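Local coordinates for PKS (Streptomyces sp. CNQ431, PDB 5YDA), which is the acyltransferase domain of a splenocin polyketide synthase, a broadly selective domain that probably loads acyl extender units onto the acyl carrier protein, at residues Arg184-Glu189 and Glu413-Leu418. Numbering follows the deposited sequence.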
loop_
_atom_site.group_PDB
_atom_site.type_symbol
_atom_site.label_atom_id
_atom_site.label_comp_id
_atom_site.label_asym_id
_atom_site.label_seq_id
_atom_site.Cartn_x
_atom_site.Cartn_y
_atom_site.Cartn_z
ATOM N N ARG A 184 -8.927 2.350 -5.620
ATOM C CA ARG A 184 -10.140 2.394 -6.446
ATOM C C ARG A 184 -9.999 1.518 -7.685
ATOM O O ARG A 184 -10.950 0.835 -8.080
ATOM C CB ARG A 184 -10.479 3.819 -6.883
ATOM C CG ARG A 184 -10.679 4.844 -5.779
ATOM C CD ARG A 184 -11.734 4.461 -4.758
ATOM N NE ARG A 184 -12.920 3.875 -5.362
ATOM C CZ ARG A 184 -13.964 3.436 -4.669
ATOM N NH1 ARG A 184 -14.987 2.888 -5.305
ATOM N NH2 ARG A 184 -13.984 3.547 -3.346
ATOM N N THR A 185 -8.818 1.522 -8.312
ATOM C CA THR A 185 -8.610 0.700 -9.503
ATOM C C THR A 185 -8.772 -0.780 -9.191
ATOM O O THR A 185 -9.391 -1.520 -9.961
ATOM C CB THR A 185 -7.227 0.976 -10.094
ATOM O OG1 THR A 185 -7.130 2.358 -10.460
ATOM C CG2 THR A 185 -6.984 0.128 -11.300
ATOM N N LEU A 186 -8.227 -1.234 -8.066
ATOM C CA LEU A 186 -8.384 -2.642 -7.704
ATOM C C LEU A 186 -9.837 -2.970 -7.378
ATOM O O LEU A 186 -10.332 -4.049 -7.726
ATOM C CB LEU A 186 -7.472 -2.986 -6.518
ATOM C CG LEU A 186 -6.013 -3.216 -6.919
ATOM C CD1 LEU A 186 -5.105 -3.035 -5.740
ATOM C CD2 LEU A 186 -5.887 -4.612 -7.436
ATOM N N MET A 187 -10.537 -2.050 -6.711
ATOM C CA MET A 187 -11.923 -2.311 -6.342
ATOM C C MET A 187 -12.811 -2.416 -7.580
ATOM O O MET A 187 -13.691 -3.284 -7.649
ATOM C CB MET A 187 -12.417 -1.230 -5.386
ATOM C CG MET A 187 -11.747 -1.294 -3.994
ATOM S SD MET A 187 -11.974 0.225 -3.031
ATOM C CE MET A 187 -13.315 -0.232 -1.936
ATOM N N GLU A 188 -12.562 -1.580 -8.593
ATOM C CA GLU A 188 -13.326 -1.711 -9.829
ATOM C C GLU A 188 -13.040 -3.029 -10.538
ATOM O O GLU A 188 -13.915 -3.553 -11.231
ATOM C CB GLU A 188 -13.056 -0.528 -10.757
ATOM C CG GLU A 188 -13.629 0.776 -10.219
ATOM C CD GLU A 188 -15.148 0.752 -10.166
ATOM O OE1 GLU A 188 -15.720 1.139 -9.122
ATOM O OE2 GLU A 188 -15.769 0.327 -11.170
ATOM N N GLU A 189 -11.842 -3.588 -10.381
ATOM C CA GLU A 189 -11.611 -4.935 -10.884
ATOM C C GLU A 189 -12.309 -6.001 -10.049
ATOM O O GLU A 189 -12.187 -7.187 -10.371
ATOM C CB GLU A 189 -10.114 -5.261 -10.929
ATOM C CG GLU A 189 -9.262 -4.297 -11.712
ATOM C CD GLU A 189 -9.308 -4.541 -13.214
ATOM O OE1 GLU A 189 -8.996 -3.588 -13.968
ATOM O OE2 GLU A 189 -9.651 -5.672 -13.633
ATOM N N GLU A 413 0.556 -8.693 -12.635
ATOM C CA GLU A 413 1.090 -9.727 -11.745
ATOM C C GLU A 413 0.334 -9.767 -10.422
ATOM O O GLU A 413 -0.017 -10.848 -9.936
ATOM C CB GLU A 413 2.580 -9.507 -11.487
ATOM C CG GLU A 413 3.423 -9.639 -12.732
ATOM C CD GLU A 413 3.825 -11.068 -13.016
ATOM O OE1 GLU A 413 4.652 -11.616 -12.255
ATOM O OE2 GLU A 413 3.312 -11.646 -13.997
ATOM N N ALA A 414 0.088 -8.597 -9.816
ATOM C CA ALA A 414 -0.664 -8.561 -8.566
ATOM C C ALA A 414 -2.036 -9.195 -8.737
ATOM O O ALA A 414 -2.473 -9.976 -7.885
ATOM C CB ALA A 414 -0.808 -7.121 -8.056
ATOM N N LEU A 415 -2.729 -8.873 -9.836
ATOM C CA LEU A 415 -4.057 -9.446 -10.058
ATOM C C LEU A 415 -3.973 -10.952 -10.269
ATOM O O LEU A 415 -4.777 -11.706 -9.712
ATOM C CB LEU A 415 -4.743 -8.764 -11.243
ATOM C CG LEU A 415 -5.125 -7.305 -10.978
ATOM C CD1 LEU A 415 -5.610 -6.616 -12.232
ATOM C CD2 LEU A 415 -6.180 -7.211 -9.878
ATOM N N GLY A 416 -2.992 -11.408 -11.049
ATOM C CA GLY A 416 -2.814 -12.840 -11.228
ATOM C C GLY A 416 -2.525 -13.541 -9.915
ATOM O O GLY A 416 -3.116 -14.583 -9.600
ATOM N N ARG A 417 -1.631 -12.957 -9.114
ATOM C CA ARG A 417 -1.295 -13.547 -7.824
ATOM C C ARG A 417 -2.510 -13.596 -6.905
ATOM O O ARG A 417 -2.729 -14.591 -6.200
ATOM C CB ARG A 417 -0.167 -12.748 -7.190
ATOM C CG ARG A 417 0.419 -13.370 -5.959
ATOM C CD ARG A 417 1.615 -12.543 -5.522
ATOM N NE ARG A 417 1.969 -12.828 -4.141
ATOM C CZ ARG A 417 2.889 -13.719 -3.802
ATOM N NH1 ARG A 417 3.530 -14.370 -4.766
ATOM N NH2 ARG A 417 3.157 -13.948 -2.515
ATOM N N LEU A 418 -3.320 -12.537 -6.910
ATOM C CA LEU A 418 -4.545 -12.557 -6.122
ATOM C C LEU A 418 -5.466 -13.699 -6.567
ATOM O O LEU A 418 -6.021 -14.418 -5.727
ATOM C CB LEU A 418 -5.237 -11.197 -6.219
ATOM C CG LEU A 418 -4.636 -10.144 -5.284
ATOM C CD1 LEU A 418 -5.063 -8.742 -5.677
ATOM C CD2 LEU A 418 -5.037 -10.439 -3.834
#
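The carboxylate of Glu189 faces Leu415: methyl CD1 of Leu415 stands almost directly above the carboxylate carbon, 4.4 Å from Glu189 CD. The other flat group, the Arg184 guanidinium, belongs to the far side of helix 169-188, where Met187 SD lies 3.9 Å above one of its faces, toward the rim. The close meeting is between two leucines, with Leu186 CD2 3.6 Å from Leu415 CD2. These two side chains run past each other in opposite directions, touching through one methyl branch each. In Leu186, CG lies anti to the carbonyl carbon and beside the backbone N (chi1 -79°); chi2 of 159° sets CD1 anti to CA, and the other branch, CD2, turns to meet Leu415 although the CB bond does not aim at the partner helix. Leu186 and Leu415 are the nearest CA pair across the segments, 8.4 Å apart, with their side chains filling the separation. Leu418 approaches more loosely, its CD1 4.6 Å from Leu186 CD2. Ile373 and Thr397 also pack on Leu186, and Val369, Val371 and Val395 on Leu418, so the leucines join the hydrophobic layer beside the parallel strands 369-372 and 394-395. Helix 169-188 leads into strand 195-198, at whose end begins a GxSxG sequence consistent with the nucleophile elbow of acyltransferases. On the other helix, Glu413 hydrogen-bonds Ser84, tying it to the two-stranded sheet 32-38/79-85. The contact between the two helices here is apolar, made by dispersion and hydrophobic burial; Glu189, just past the helix end, adds a loose methyl-to-carboxylate contact at the partly exposed edge.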